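Local coordinates for cephalosporin acylase (Bacillus halodurans, PDB 2NLZ), which probably cleaves amide bonds as an acylase of the gamma-glutamyltranspeptidase family in the Ntn-hydrolase clan, though its natural substrate is not established, at residues Val19-Pro31 against Thr358-Met370. The protein carries 1 engineered substitution. Residues are numbered along the deposited sequence; the frame is centred on the assembly and turned at random.
Sequences VYAKNGMVATSQP and TVYLATADGDGNM
Strand 24-28 runs antiparallel to strand 359-365, their axes 4.6 Å apart at an angle of 179°, and Met25 with Ala364 and Ala27 with Ala362 form the two hydrogen-bonded pairs. Met25 N reaches Ala364 O at 2.8 Å and Ala364 N returns to Met25 O at 3.0 Å; the Ala27-Ala362 pair repeats the exchange. Between them, on the face that helix 47-61 covers, Val26 and Thr363 lie side by side, Val26 CG2 3.7 Å from Thr363 CG2. With CG2 anti to the carbonyl carbon, the Thr363 methyl lies against Val26, while the hydroxyl bonds to the carbonyl of Ala47. Towards the end of strand 24-28 a side chain takes over from the backbone: with chi1 at -169°, Thr28 OG1 swings away from its own N and donates to Tyr360 O at 3.0 Å, from a position tilted out of the carbonyl plane. This pairing belongs to the layered alpha-beta architecture of the Ntn hydrolases, in which helices pack on the central sheets; strand 24-28 sits between 359-365 and 535-538, and Pro435 of strand 431-438 meets Ala362 from the other face. Just before Gly24, Asn23 O receives a weak bond from Gly366 N, in the type I turn Asp365-Gly368 that joins 359-365 to 370-376 as a beta hairpin. Across the turn the Asp365 carboxylate takes Asn369 N on OD1 at 2.8 Å and Asn369 ND2 on the syn lone pair of OD2, which also accepts Ala47 N. Replacing this carboxylate by an alanine is likely to leave Asn369 N and Ala47 N without their acceptor, and the Asn369 side chain held by Thr78 on its oxygen but without its mate for ND2.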
loop_
_atom_site.group_PDB
_atom_site.type_symbol
_atom_site.label_atom_id
_atom_site.label_comp_id
_atom_site.label_asym_id
_atom_site.label_seq_id
_atom_site.Cartn_x
_atom_site.Cartn_y
_atom_site.Cartn_z
ATOM N N VAL D 19 8.524 3.543 -22.646
ATOM C CA VAL D 19 8.313 4.102 -23.976
ATOM C C VAL D 19 9.299 3.468 -24.970
ATOM O O VAL D 19 10.500 3.342 -24.676
ATOM C CB VAL D 19 8.423 5.653 -23.950
ATOM C CG1 VAL D 19 8.611 6.225 -25.345
ATOM C CG2 VAL D 19 7.182 6.260 -23.259
ATOM N N TYR D 20 8.773 3.047 -26.126
ATOM C CA TYR D 20 9.588 2.423 -27.177
ATOM C C TYR D 20 9.720 3.237 -28.471
ATOM O O TYR D 20 8.763 3.867 -28.935
ATOM C CB TYR D 20 9.081 1.008 -27.491
ATOM C CG TYR D 20 9.461 -0.012 -26.446
ATOM C CD1 TYR D 20 10.594 -0.798 -26.596
ATOM C CD2 TYR D 20 8.694 -0.172 -25.298
ATOM C CE1 TYR D 20 10.950 -1.723 -25.637
ATOM C CE2 TYR D 20 9.041 -1.090 -24.336
ATOM C CZ TYR D 20 10.167 -1.862 -24.514
ATOM O OH TYR D 20 10.510 -2.773 -23.555
ATOM N N ALA D 21 10.918 3.210 -29.049
ATOM C CA ALA D 21 11.189 3.897 -30.312
ATOM C C ALA D 21 12.308 3.224 -31.094
ATOM O O ALA D 21 12.990 2.329 -30.590
ATOM C CB ALA D 21 11.533 5.362 -30.074
ATOM N N LYS D 22 12.488 3.668 -32.330
ATOM C CA LYS D 22 13.540 3.144 -33.177
ATOM C C LYS D 22 14.384 4.268 -33.739
ATOM O O LYS D 22 15.608 4.222 -33.664
ATOM C CB LYS D 22 12.956 2.306 -34.317
ATOM C CG LYS D 22 12.780 0.835 -33.984
ATOM C CD LYS D 22 14.117 0.100 -33.863
ATOM C CE LYS D 22 14.822 -0.065 -35.212
ATOM N NZ LYS D 22 14.140 -1.049 -36.095
ATOM N N ASN D 23 13.728 5.282 -34.294
ATOM C CA ASN D 23 14.435 6.324 -35.031
ATOM C C ASN D 23 14.869 7.524 -34.194
ATOM O O ASN D 23 15.697 8.324 -34.633
ATOM C CB ASN D 23 13.620 6.773 -36.248
ATOM C CG ASN D 23 13.603 5.733 -37.356
ATOM O OD1 ASN D 23 12.664 5.664 -38.147
ATOM N ND2 ASN D 23 14.650 4.917 -37.415
ATOM N N GLY D 24 14.320 7.640 -32.988
ATOM C CA GLY D 24 14.680 8.750 -32.121
ATOM C C GLY D 24 13.910 8.796 -30.826
ATOM O O GLY D 24 12.743 8.414 -30.769
ATOM N N MET D 25 14.584 9.272 -29.783
ATOM C CA MET D 25 13.992 9.371 -28.459
ATOM C C MET D 25 14.628 10.497 -27.663
ATOM O O MET D 25 15.851 10.666 -27.663
ATOM C CB MET D 25 14.145 8.052 -27.704
ATOM C CG MET D 25 13.371 7.992 -26.391
ATOM S SD MET D 25 13.490 6.383 -25.595
ATOM C CE MET D 25 12.254 5.466 -26.490
ATOM N N VAL D 26 13.784 11.278 -27.000
ATOM C CA VAL D 26 14.254 12.345 -26.136
ATOM C C VAL D 26 13.588 12.168 -24.785
ATOM O O VAL D 26 12.380 11.923 -24.716
ATOM C CB VAL D 26 13.930 13.731 -26.722
ATOM C CG1 VAL D 26 14.390 14.824 -25.793
ATOM C CG2 VAL D 26 14.598 13.890 -28.050
ATOM N N ALA D 27 14.389 12.261 -23.726
ATOM C CA ALA D 27 13.909 12.091 -22.372
ATOM C C ALA D 27 14.469 13.189 -21.472
ATOM O O ALA D 27 15.684 13.290 -21.253
ATOM C CB ALA D 27 14.269 10.710 -21.844
ATOM N N THR D 28 13.569 14.020 -20.964
ATOM C CA THR D 28 13.959 15.136 -20.120
ATOM C C THR D 28 12.827 15.599 -19.189
ATOM O O THR D 28 11.691 15.105 -19.261
ATOM C CB THR D 28 14.483 16.327 -20.956
ATOM O OG1 THR D 28 15.081 17.301 -20.086
ATOM C CG2 THR D 28 13.345 16.952 -21.782
ATOM N N SER D 29 13.161 16.571 -18.341
ATOM C CA SER D 29 12.295 17.035 -17.281
ATOM C C SER D 29 11.292 18.106 -17.690
ATOM O O SER D 29 10.574 18.626 -16.838
ATOM C CB SER D 29 13.151 17.566 -16.140
ATOM O OG SER D 29 13.897 18.683 -16.566
ATOM N N GLN D 30 11.231 18.456 -18.967
ATOM C CA GLN D 30 10.226 19.426 -19.397
ATOM C C GLN D 30 9.659 19.008 -20.735
ATOM O O GLN D 30 10.408 18.940 -21.700
ATOM C CB GLN D 30 10.846 20.814 -19.494
ATOM C CG GLN D 30 9.915 21.935 -19.081
ATOM C CD GLN D 30 9.505 21.849 -17.617
ATOM O OE1 GLN D 30 8.334 22.044 -17.280
ATOM N NE2 GLN D 30 10.467 21.555 -16.739
ATOM N N PRO D 31 8.341 18.720 -20.801
ATOM C CA PRO D 31 7.741 18.069 -21.978
ATOM C C PRO D 31 7.950 18.842 -23.282
ATOM O O PRO D 31 8.232 18.230 -24.323
ATOM C CB PRO D 31 6.254 17.984 -21.622
ATOM C CG PRO D 31 6.210 18.077 -20.141
ATOM C CD PRO D 31 7.333 19.004 -19.770
ATOM N N THR D 358 19.523 21.839 -11.495
ATOM C CA THR D 358 20.163 21.020 -12.524
ATOM C C THR D 358 19.118 20.451 -13.486
ATOM O O THR D 358 18.002 20.142 -13.081
ATOM C CB THR D 358 20.983 19.871 -11.886
ATOM O OG1 THR D 358 21.862 20.398 -10.883
ATOM C CG2 THR D 358 21.805 19.134 -12.920
ATOM N N VAL D 359 19.461 20.338 -14.761
ATOM C CA VAL D 359 18.592 19.650 -15.711
ATOM C C VAL D 359 19.324 18.483 -16.364
ATOM O O VAL D 359 20.434 18.640 -16.874
ATOM C CB VAL D 359 17.968 20.604 -16.797
ATOM C CG1 VAL D 359 16.930 21.508 -16.177
ATOM C CG2 VAL D 359 19.025 21.438 -17.498
ATOM N N TYR D 360 18.713 17.307 -16.321
ATOM C CA TYR D 360 19.261 16.161 -17.034
ATOM C C TYR D 360 18.393 15.802 -18.233
ATOM O O TYR D 360 17.191 16.083 -18.264
ATOM C CB TYR D 360 19.515 14.940 -16.121
ATOM C CG TYR D 360 20.083 13.785 -16.910
ATOM C CD1 TYR D 360 21.390 13.826 -17.367
ATOM C CD2 TYR D 360 19.298 12.690 -17.261
ATOM C CE1 TYR D 360 21.915 12.803 -18.142
ATOM C CE2 TYR D 360 19.814 11.661 -18.032
ATOM C CZ TYR D 360 21.126 11.726 -18.469
ATOM O OH TYR D 360 21.663 10.719 -19.235
ATOM N N LEU D 361 19.020 15.169 -19.215
ATOM C CA LEU D 361 18.486 15.060 -20.552
ATOM C C LEU D 361 19.145 13.841 -21.186
ATOM O O LEU D 361 20.347 13.601 -20.979
ATOM C CB LEU D 361 18.873 16.345 -21.287
ATOM C CG LEU D 361 18.772 16.716 -22.753
ATOM C CD1 LEU D 361 19.262 18.131 -22.806
ATOM C CD2 LEU D 361 19.616 15.829 -23.656
ATOM N N ALA D 362 18.377 13.067 -21.950
ATOM C CA ALA D 362 18.963 11.965 -22.695
ATOM C C ALA D 362 18.335 11.852 -24.059
ATOM O O ALA D 362 17.114 11.931 -24.198
ATOM C CB ALA D 362 18.827 10.662 -21.942
ATOM N N THR D 363 19.185 11.679 -25.069
ATOM C CA THR D 363 18.738 11.537 -26.448
ATOM C C THR D 363 19.422 10.366 -27.162
ATOM O O THR D 363 20.581 10.023 -26.887
ATOM C CB THR D 363 19.023 12.798 -27.246
ATOM O OG1 THR D 363 20.374 13.192 -27.007
ATOM C CG2 THR D 363 18.109 13.939 -26.823
ATOM N N ALA D 364 18.686 9.757 -28.083
ATOM C CA ALA D 364 19.217 8.701 -28.937
ATOM C C ALA D 364 18.511 8.736 -30.299
ATOM O O ALA D 364 17.346 9.160 -30.395
ATOM C CB ALA D 364 19.043 7.348 -28.278
ATOM N N ASP D 365 19.214 8.305 -31.344
ATOM C CA ASP D 365 18.613 8.229 -32.679
ATOM C C ASP D 365 18.720 6.855 -33.335
ATOM O O ASP D 365 19.254 5.909 -32.744
ATOM C CB ASP D 365 19.158 9.333 -33.604
ATOM C CG ASP D 365 20.661 9.220 -33.866
ATOM O OD1 ASP D 365 21.209 8.099 -33.840
ATOM O OD2 ASP D 365 21.295 10.267 -34.132
ATOM N N GLY D 366 18.211 6.764 -34.562
ATOM C CA GLY D 366 18.233 5.525 -35.334
ATOM C C GLY D 366 19.602 5.114 -35.832
ATOM O O GLY D 366 19.862 3.931 -35.994
ATOM N N ASP D 367 20.478 6.092 -36.052
ATOM C CA ASP D 367 21.824 5.857 -36.598
ATOM C C ASP D 367 22.868 5.502 -35.538
ATOM O O ASP D 367 24.070 5.594 -35.796
ATOM C CB ASP D 367 22.306 7.087 -37.375
ATOM C CG ASP D 367 21.339 7.509 -38.474
ATOM O OD1 ASP D 367 21.000 6.665 -39.326
ATOM O OD2 ASP D 367 20.925 8.690 -38.494
ATOM N N GLY D 368 22.410 5.117 -34.348
ATOM C CA GLY D 368 23.304 4.670 -33.279
ATOM C C GLY D 368 24.007 5.765 -32.501
ATOM O O GLY D 368 24.968 5.489 -31.786
ATOM N N ASN D 369 23.543 7.005 -32.641
ATOM C CA ASN D 369 24.036 8.101 -31.810
ATOM C C ASN D 369 23.208 8.260 -30.534
ATOM O O ASN D 369 21.984 8.089 -30.555
ATOM C CB ASN D 369 24.086 9.401 -32.591
ATOM C CG ASN D 369 24.856 9.265 -33.878
ATOM O OD1 ASN D 369 26.001 8.816 -33.886
ATOM N ND2 ASN D 369 24.228 9.646 -34.983
ATOM N N MET D 370 23.895 8.547 -29.426
ATOM C CA MET D 370 23.277 8.624 -28.100
ATOM C C MET D 370 24.002 9.660 -27.255
ATOM O O MET D 370 25.244 9.741 -27.308
ATOM C CB MET D 370 23.342 7.266 -27.387
ATOM C CG MET D 370 22.604 6.153 -28.114
ATOM S SD MET D 370 21.886 4.883 -27.074
ATOM C CE MET D 370 23.318 3.858 -26.846
#